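Local coordinates for peptidyl-prolyl cis-trans isomerase FKBP13, chloroplastic (Arabidopsis thaliana, PDB 1U79), which catalyses the cis-trans isomerization of proline peptide bonds in the chloroplast thylakoid lumen and regulates accumulation of the Rieske protein, at residues Phe59-Gly64 with Gly69-Ile74; Cys5-Ser8 with Leu14-Cys17; Lys45-Ser50 with Ser117-Asp122. One frame throughout, in Å; residues are numbered along the deposited sequence.

Interaction 1 of 3, residues Phe59-Gly64 with Gly69-Ile74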
loop_
_atom_site.group_PDB
_atom_site.type_symbol
_atom_site.label_atom_id
_atom_site.label_comp_id
_atom_site.label_asym_id
_atom_site.label_seq_id
_atom_site.Cartn_x
_atom_site.Cartn_y
_atom_site.Cartn_z
ATOM N N PHE A 59 -7.559 -1.669 -9.761
ATOM C CA PHE A 59 -7.449 -3.076 -9.362
ATOM C C PHE A 59 -8.541 -3.451 -8.366
ATOM O O PHE A 59 -9.177 -2.562 -7.794
ATOM C CB PHE A 59 -6.083 -3.314 -8.699
ATOM C CG PHE A 59 -5.897 -2.559 -7.395
ATOM C CD1 PHE A 59 -5.889 -3.233 -6.180
ATOM C CD2 PHE A 59 -5.741 -1.174 -7.390
ATOM C CE1 PHE A 59 -5.725 -2.538 -4.972
ATOM C CE2 PHE A 59 -5.581 -0.468 -6.195
ATOM C CZ PHE A 59 -5.572 -1.155 -4.982
ATOM N N ARG A 60 -8.791 -4.747 -8.166
ATOM C CA ARG A 60 -9.791 -5.096 -7.156
ATOM C C ARG A 60 -9.083 -5.308 -5.844
ATOM O O ARG A 60 -8.004 -5.889 -5.779
ATOM C CB ARG A 60 -10.636 -6.348 -7.435
ATOM C CG ARG A 60 -10.322 -7.228 -8.584
ATOM C CD ARG A 60 -11.685 -7.720 -9.057
ATOM N NE ARG A 60 -12.407 -6.526 -9.463
ATOM C CZ ARG A 60 -13.702 -6.307 -9.292
ATOM N NH1 ARG A 60 -14.476 -7.209 -8.716
ATOM N NH2 ARG A 60 -14.208 -5.150 -9.678
ATOM N N ILE A 61 -9.719 -4.841 -4.788
ATOM C CA ILE A 61 -9.147 -4.924 -3.467
ATOM C C ILE A 61 -9.610 -6.163 -2.715
ATOM O O ILE A 61 -10.746 -6.621 -2.874
ATOM C CB ILE A 61 -9.518 -3.649 -2.679
ATOM C CG1 ILE A 61 -8.830 -3.650 -1.314
ATOM C CG2 ILE A 61 -11.049 -3.535 -2.548
ATOM C CD1 ILE A 61 -7.341 -3.368 -1.397
ATOM N N GLY A 62 -8.705 -6.714 -1.913
ATOM C CA GLY A 62 -9.018 -7.866 -1.095
ATOM C C GLY A 62 -9.028 -9.244 -1.726
ATOM O O GLY A 62 -9.510 -10.186 -1.100
ATOM N N VAL A 63 -8.486 -9.391 -2.931
ATOM C CA VAL A 63 -8.490 -10.698 -3.578
ATOM C C VAL A 63 -7.117 -11.160 -4.054
ATOM O O VAL A 63 -7.012 -12.034 -4.916
ATOM C CB VAL A 63 -9.468 -10.721 -4.765
ATOM C CG1 VAL A 63 -10.849 -10.299 -4.294
ATOM C CG2 VAL A 63 -8.982 -9.805 -5.871
ATOM N N GLY A 64 -6.071 -10.572 -3.477
ATOM C CA GLY A 64 -4.711 -10.940 -3.830
ATOM C C GLY A 64 -4.209 -10.453 -5.177
ATOM O O GLY A 64 -3.396 -11.114 -5.815
ATOM N N GLY A 69 0.064 -6.427 2.059
ATOM C CA GLY A 69 0.065 -5.168 2.788
ATOM C C GLY A 69 -0.919 -4.154 2.227
ATOM O O GLY A 69 -1.436 -3.308 2.967
ATOM N N TRP A 70 -1.176 -4.217 0.919
ATOM C CA TRP A 70 -2.115 -3.289 0.299
ATOM C C TRP A 70 -3.539 -3.761 0.588
ATOM O O TRP A 70 -4.406 -2.963 0.938
ATOM C CB TRP A 70 -1.876 -3.196 -1.214
ATOM C CG TRP A 70 -0.986 -2.038 -1.636
ATOM C CD1 TRP A 70 0.221 -1.679 -1.097
ATOM C CD2 TRP A 70 -1.242 -1.115 -2.696
ATOM N NE1 TRP A 70 0.732 -0.585 -1.763
ATOM C CE2 TRP A 70 -0.148 -0.220 -2.750
ATOM C CE3 TRP A 70 -2.296 -0.954 -3.609
ATOM C CZ2 TRP A 70 -0.079 0.823 -3.684
ATOM C CZ3 TRP A 70 -2.230 0.077 -4.536
ATOM C CH2 TRP A 70 -1.123 0.957 -4.566
ATOM N N ASP A 71 -3.780 -5.060 0.461
ATOM C CA ASP A 71 -5.110 -5.589 0.742
ATOM C C ASP A 71 -5.498 -5.296 2.186
ATOM O O ASP A 71 -6.554 -4.703 2.447
ATOM C CB ASP A 71 -5.175 -7.094 0.473
ATOM C CG ASP A 71 -5.476 -7.417 -0.992
ATOM O OD1 ASP A 71 -5.931 -6.524 -1.721
ATOM O OD2 ASP A 71 -5.273 -8.572 -1.413
ATOM N N GLN A 72 -4.631 -5.680 3.119
ATOM C CA GLN A 72 -4.889 -5.456 4.533
ATOM C C GLN A 72 -4.814 -3.972 4.882
ATOM O O GLN A 72 -5.612 -3.477 5.675
ATOM C CB GLN A 72 -3.888 -6.230 5.401
ATOM C CG GLN A 72 -3.811 -7.721 5.095
ATOM C CD GLN A 72 -2.857 -8.463 6.025
ATOM O OE1 GLN A 72 -2.096 -7.852 6.773
ATOM N NE2 GLN A 72 -2.892 -9.787 5.971
ATOM N N GLY A 73 -3.865 -3.270 4.269
ATOM C CA GLY A 73 -3.675 -1.857 4.543
ATOM C C GLY A 73 -4.767 -0.933 4.047
ATOM O O GLY A 73 -4.920 0.170 4.567
ATOM N N ILE A 74 -5.526 -1.370 3.042
ATOM C CA ILE A 74 -6.599 -0.555 2.489
ATOM C C ILE A 74 -7.975 -1.053 2.937
ATOM O O ILE A 74 -8.866 -0.269 3.250
ATOM C CB ILE A 74 -6.543 -0.570 0.947
ATOM C CG1 ILE A 74 -5.232 0.059 0.481
ATOM C CG2 ILE A 74 -7.738 0.172 0.360
ATOM C CD1 ILE A 74 -4.943 -0.167 -1.004
HETATM O O HOH W 1 -6.403 -7.486 -4.273
#
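D71 OD1 is gripped by two donors, the first being G62 N at 2.8 Å with an N-H...O angle of 151°. The second is an ordered water, whose O lies 2.8 Å from D71 OD1. The amide comes from above the carboxylate plane, 68° out of it. The other oxygen works differently, since D71 OD2 accepts from G64 N at 3.0 Å through its syn lone pair. One carboxylate thus holds two amides of the 61-64 turn, and the water extends the grip by donating also to R60 O and accepting from V63 N. With CG anti to its carbonyl carbon (chi1 -86°), D71 reaches out from the helix to the turn. Positive phi at both G62 and G64 matches the tight curl of backbone that presents these N-H groups.

Beside the polar cluster the contact becomes apolar. I61 CD1 lies between the carboxylate and I74, 3.5 Å from D71 OD1 and 3.7 Å from I74 CB. The F59 ring meets W70 obliquely: F59 CZ lies 3.6 Å from W70 CE3, and CE2 comes up in plane at the edge of the indole. I74 CD1 borders the F59 ring at its edge.

In FKBP domains the equivalent tryptophan forms the floor of the proline-binding pocket, and W70 is consistent with that place. Its indole also makes an edge-to-face pair with Y37, while W70 and I74 both pack on I123. Helix 68-75 is thereby set against strands 32-40 and 119-128, with the end of strand 57-60 tied to it through D71, which grips the 61-64 turn.

Interaction 2 of 3, residues Cys5-Ser8 with Leu14-Cys17; sequences CEFS and LAFC
C5 and C17 are joined by a disulfide that ties C5, just ahead of strand 8-9, to C17 on the partner strand 15-18, across the open end of a short antiparallel beta-hairpin. The C5 SG-C17 SG bond is 2.0 Å long, and its torsion of -96° is nearly perpendicular, as an unstrained disulfide prefers. The F7 ring lies beside this bridge. C5 SG stands 3.8 Å above the plane of the F7 ring over one face, displaced toward the rim, whereas C17 SG approaches obliquely, 4.8 Å from the F7 ring centroid, a sulfur-aromatic contact. The same ring turns an edge to the opposing backbone, with F16 CA near its plane, and F7 CB rests against the methyl of A15.

S8 and F16 form an antiparallel hydrogen-bonded pair whose side chains leave the same face of the sheet. S8 N donates to F16 O at 2.8 Å, with an N-H...O angle of 162°, and F16 N donates back to S8 O at 3.0 Å. F16 holds CG between its backbone N and carbonyl carbon (chi1 79°), which brings the ring alongside S8; F16 CE1 comes 3.5 Å from S8 CB, obliquely to the ring. A15 CA adds a CH...O contact to S8 O.

Strand 15-18 continues the sheet onto strand 88-93 through backbone bonds of A15 to R92 and of C17 to T90, and F7 also packs on T90. The disulfide therefore anchors an N-terminal extension to the main sheet, in a protein for which redox regulation has been put forward. A water spans the two backbones beside the S8-F16 pair, its O donating to E6 O at 3.2 Å and, weakly, to F16 O.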
loop_
_atom_site.group_PDB
_atom_site.type_symbol
_atom_site.label_atom_id
_atom_site.label_comp_id
_atom_site.label_asym_id
_atom_site.label_seq_id
_atom_site.Cartn_x
_atom_site.Cartn_y
_atom_site.Cartn_z
ATOM N N CYS A 5 3.985 11.942 10.766
ATOM C CA CYS A 5 2.959 10.864 10.827
ATOM C C CYS A 5 3.351 9.774 11.814
ATOM O O CYS A 5 4.254 8.971 11.555
ATOM C CB CYS A 5 2.742 10.277 9.423
ATOM S SG CYS A 5 2.699 8.460 9.251
ATOM N N GLU A 6 2.683 9.774 12.963
ATOM C CA GLU A 6 2.934 8.773 13.989
ATOM C C GLU A 6 2.177 7.524 13.577
ATOM O O GLU A 6 0.947 7.525 13.508
ATOM C CB GLU A 6 2.434 9.252 15.356
ATOM C CG GLU A 6 2.301 8.133 16.395
ATOM C CD GLU A 6 3.639 7.584 16.862
ATOM O OE1 GLU A 6 4.452 7.180 16.008
ATOM O OE2 GLU A 6 3.875 7.552 18.089
ATOM N N PHE A 7 2.914 6.461 13.294
ATOM C CA PHE A 7 2.292 5.216 12.885
ATOM C C PHE A 7 1.581 4.494 14.017
ATOM O O PHE A 7 1.972 4.585 15.187
ATOM C CB PHE A 7 3.330 4.249 12.310
ATOM C CG PHE A 7 3.837 4.625 10.951
ATOM C CD1 PHE A 7 5.155 5.039 10.781
ATOM C CD2 PHE A 7 3.013 4.532 9.834
ATOM C CE1 PHE A 7 5.652 5.354 9.505
ATOM C CE2 PHE A 7 3.497 4.842 8.563
ATOM C CZ PHE A 7 4.825 5.255 8.405
ATOM N N SER A 8 0.519 3.793 13.647
ATOM C CA SER A 8 -0.225 2.951 14.568
ATOM C C SER A 8 0.268 1.611 14.040
ATOM O O SER A 8 0.140 1.341 12.850
ATOM C CB SER A 8 -1.734 3.077 14.347
ATOM O OG SER A 8 -2.423 2.048 15.038
ATOM N N LEU A 14 2.215 -4.422 10.155
ATOM C CA LEU A 14 1.719 -3.480 9.160
ATOM C C LEU A 14 1.282 -2.247 9.941
ATOM O O LEU A 14 0.429 -2.342 10.831
ATOM C CB LEU A 14 0.519 -4.077 8.410
ATOM C CG LEU A 14 -0.077 -3.282 7.248
ATOM C CD1 LEU A 14 0.973 -3.063 6.154
ATOM C CD2 LEU A 14 -1.276 -4.041 6.687
ATOM N N ALA A 15 1.854 -1.092 9.618
ATOM C CA ALA A 15 1.503 0.130 10.331
ATOM C C ALA A 15 0.931 1.177 9.389
ATOM O O ALA A 15 1.204 1.165 8.187
ATOM C CB ALA A 15 2.715 0.683 11.048
ATOM N N PHE A 16 0.140 2.086 9.939
ATOM C CA PHE A 16 -0.476 3.111 9.121
ATOM C C PHE A 16 -0.706 4.396 9.899
ATOM O O PHE A 16 -0.620 4.427 11.125
ATOM C CB PHE A 16 -1.841 2.632 8.635
ATOM C CG PHE A 16 -2.922 2.745 9.691
ATOM C CD1 PHE A 16 -2.962 1.862 10.763
ATOM C CD2 PHE A 16 -3.847 3.785 9.649
ATOM C CE1 PHE A 16 -3.910 2.016 11.788
ATOM C CE2 PHE A 16 -4.799 3.947 10.671
ATOM C CZ PHE A 16 -4.822 3.056 11.739
ATOM N N CYS A 17 -1.007 5.449 9.152
ATOM C CA CYS A 17 -1.369 6.743 9.709
ATOM C C CYS A 17 -2.258 7.355 8.640
ATOM O O CYS A 17 -1.898 7.365 7.463
ATOM C CB CYS A 17 -0.148 7.638 9.968
ATOM S SG CYS A 17 0.850 8.044 8.501
HETATM O O HOH W 2 -1.909 6.156 13.715
#

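Interaction 3 of 3, residues Lys45-Ser50 with Ser117-Asp122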
loop_
_atom_site.group_PDB
_atom_site.type_symbol
_atom_site.label_atom_id
_atom_site.label_comp_id
_atom_site.label_asym_id
_atom_site.label_seq_id
_atom_site.Cartn_x
_atom_site.Cartn_y
_atom_site.Cartn_z
ATOM N N LYS A 45 14.174 6.466 -1.362
ATOM C CA LYS A 45 14.194 6.151 -2.785
ATOM C C LYS A 45 12.812 5.731 -3.275
ATOM O O LYS A 45 12.211 4.804 -2.736
ATOM C CB LYS A 45 15.205 5.027 -3.051
ATOM C CG LYS A 45 15.570 4.804 -4.517
ATOM C CD LYS A 45 14.476 4.087 -5.293
ATOM C CE LYS A 45 14.863 3.925 -6.755
ATOM N NZ LYS A 45 16.172 3.228 -6.894
ATOM N N VAL A 46 12.308 6.422 -4.295
ATOM C CA VAL A 46 11.005 6.089 -4.863
ATOM C C VAL A 46 11.200 4.948 -5.849
ATOM O O VAL A 46 11.905 5.109 -6.854
ATOM C CB VAL A 46 10.381 7.288 -5.621
ATOM C CG1 VAL A 46 9.072 6.860 -6.288
ATOM C CG2 VAL A 46 10.119 8.440 -4.664
ATOM N N PHE A 47 10.582 3.799 -5.574
ATOM C CA PHE A 47 10.709 2.648 -6.462
ATOM C C PHE A 47 9.556 2.507 -7.438
ATOM O O PHE A 47 9.620 1.689 -8.351
ATOM C CB PHE A 47 10.867 1.337 -5.664
ATOM C CG PHE A 47 9.694 1.004 -4.758
ATOM C CD1 PHE A 47 8.501 0.506 -5.279
ATOM C CD2 PHE A 47 9.797 1.185 -3.379
ATOM C CE1 PHE A 47 7.418 0.193 -4.439
ATOM C CE2 PHE A 47 8.720 0.878 -2.528
ATOM C CZ PHE A 47 7.532 0.383 -3.061
ATOM N N ASP A 48 8.500 3.294 -7.246
ATOM C CA ASP A 48 7.343 3.221 -8.125
ATOM C C ASP A 48 6.265 4.198 -7.682
ATOM O O ASP A 48 6.157 4.524 -6.498
ATOM C CB ASP A 48 6.775 1.796 -8.121
ATOM C CG ASP A 48 5.590 1.625 -9.069
ATOM O OD1 ASP A 48 5.521 2.336 -10.095
ATOM O OD2 ASP A 48 4.732 0.758 -8.797
ATOM N N SER A 49 5.485 4.672 -8.647
ATOM C CA SER A 49 4.394 5.588 -8.365
ATOM C C SER A 49 3.432 5.613 -9.538
ATOM O O SER A 49 3.826 5.411 -10.693
ATOM C CB SER A 49 4.921 7.000 -8.080
ATOM O OG SER A 49 5.240 7.702 -9.265
ATOM N N SER A 50 2.160 5.839 -9.234
ATOM C CA SER A 50 1.129 5.915 -10.264
ATOM C C SER A 50 1.426 7.119 -11.144
ATOM O O SER A 50 1.212 7.087 -12.360
ATOM C CB SER A 50 -0.240 6.091 -9.613
ATOM O OG SER A 50 -0.204 7.169 -8.682
ATOM N N SER A 117 12.808 -5.891 2.214
ATOM C CA SER A 117 12.537 -4.468 2.270
ATOM C C SER A 117 11.217 -4.084 2.929
ATOM O O SER A 117 10.163 -4.618 2.600
ATOM C CB SER A 117 12.538 -3.867 0.857
ATOM O OG SER A 117 13.834 -3.865 0.279
ATOM N N VAL A 118 11.288 -3.148 3.866
ATOM C CA VAL A 118 10.085 -2.603 4.479
ATOM C C VAL A 118 9.693 -1.565 3.429
ATOM O O VAL A 118 10.550 -0.826 2.937
ATOM C CB VAL A 118 10.389 -1.867 5.793
ATOM C CG1 VAL A 118 9.154 -1.083 6.240
ATOM C CG2 VAL A 118 10.815 -2.865 6.861
ATOM N N LEU A 119 8.423 -1.515 3.057
ATOM C CA LEU A 119 8.005 -0.557 2.046
ATOM C C LEU A 119 7.128 0.546 2.614
ATOM O O LEU A 119 6.311 0.315 3.501
ATOM C CB LEU A 119 7.235 -1.277 0.939
ATOM C CG LEU A 119 7.910 -2.502 0.325
ATOM C CD1 LEU A 119 7.034 -3.041 -0.804
ATOM C CD2 LEU A 119 9.296 -2.121 -0.207
ATOM N N LEU A 120 7.296 1.754 2.108
ATOM C CA LEU A 120 6.462 2.856 2.556
ATOM C C LEU A 120 5.632 3.298 1.367
ATOM O O LEU A 120 6.170 3.497 0.276
ATOM C CB LEU A 120 7.318 4.031 3.044
ATOM C CG LEU A 120 7.999 3.917 4.413
ATOM C CD1 LEU A 120 8.889 5.139 4.637
ATOM C CD2 LEU A 120 6.959 3.821 5.517
ATOM N N PHE A 121 4.322 3.410 1.553
ATOM C CA PHE A 121 3.467 3.892 0.477
ATOM C C PHE A 121 2.606 5.034 0.974
ATOM O O PHE A 121 2.188 5.055 2.139
ATOM C CB PHE A 121 2.508 2.817 -0.047
ATOM C CG PHE A 121 3.153 1.749 -0.890
ATOM C CD1 PHE A 121 3.648 0.584 -0.307
ATOM C CD2 PHE A 121 3.214 1.886 -2.277
ATOM C CE1 PHE A 121 4.188 -0.436 -1.090
ATOM C CE2 PHE A 121 3.756 0.873 -3.070
ATOM C CZ PHE A 121 4.242 -0.290 -2.476
ATOM N N ASP A 122 2.373 5.995 0.092
ATOM C CA ASP A 122 1.467 7.092 0.377
ATOM C C ASP A 122 0.349 6.675 -0.561
ATOM O O ASP A 122 0.543 6.615 -1.777
ATOM C CB ASP A 122 2.063 8.435 -0.039
ATOM C CG ASP A 122 2.465 9.279 1.155
ATOM O OD1 ASP A 122 2.744 8.699 2.228
ATOM O OD2 ASP A 122 2.514 10.521 1.024
#
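F47 and F121 meet ring to ring although their strands are not neighbours in the sheet: the closest CA pair of the two segments, F47 and L119, is still 9.5 Å apart, so side chains alone span the distance. The edge of F47 points to the face of F121 in an offset edge-to-face pair, with planes at 86° and centroids 5.4 Å apart. F47 CZ leads the approach, 3.4 Å from F121 CZ. L119 supports the same ring end, L119 CD2 lying 3.8 Å from F47 CE2 and obliquely to the ring.

F47 keeps CG between its backbone N and carbonyl carbon (chi1 61°), a setting that sends the ring across toward strand 119-128. An alanine at F47 would remove the ring edge that meets F121, which would probably leave a gap beside F121 CZ and L119 CD2 and let the F121 ring shift.

The backbone here is a classic beta bulge, F47 and D48 both facing G39. Next along the chain, D48 bonds Y37 OH and pairs with R53, while S49 N-caps the short helix 50-53 through N52 N. In FKBP relatives the phenylalanines and tryptophan equivalent to F47, F121 and W70 line the proline-binding pocket, and this cluster, in which F121 makes edge-to-face pairs with both F47 and W70, is consistent with that site.

From the N terminus, interaction 2 comes first and closes a short loop between 5-8 and 14-17 before either of the others opens. Interaction 3 then closes the long loop from strand 46-49 to strand 119-128. Within that loop falls the whole of interaction 1, which closes the short connection from strand 57-60 to helix 68-75; none of the three cross. All reach the same curled antiparallel sheet. They also touch: L14 CD2 packs on the backbone N of G73 at 3.6 Å, linking the hairpin to helix 68-75; W70 bridges interactions 1 and 3 through F121; and F7 CZ approaches L120 CD2 at 3.9 Å. N-terminal hairpin, helix and strand 119-128 are thus joined pairwise, with strand 46-49 brought in by interaction 3.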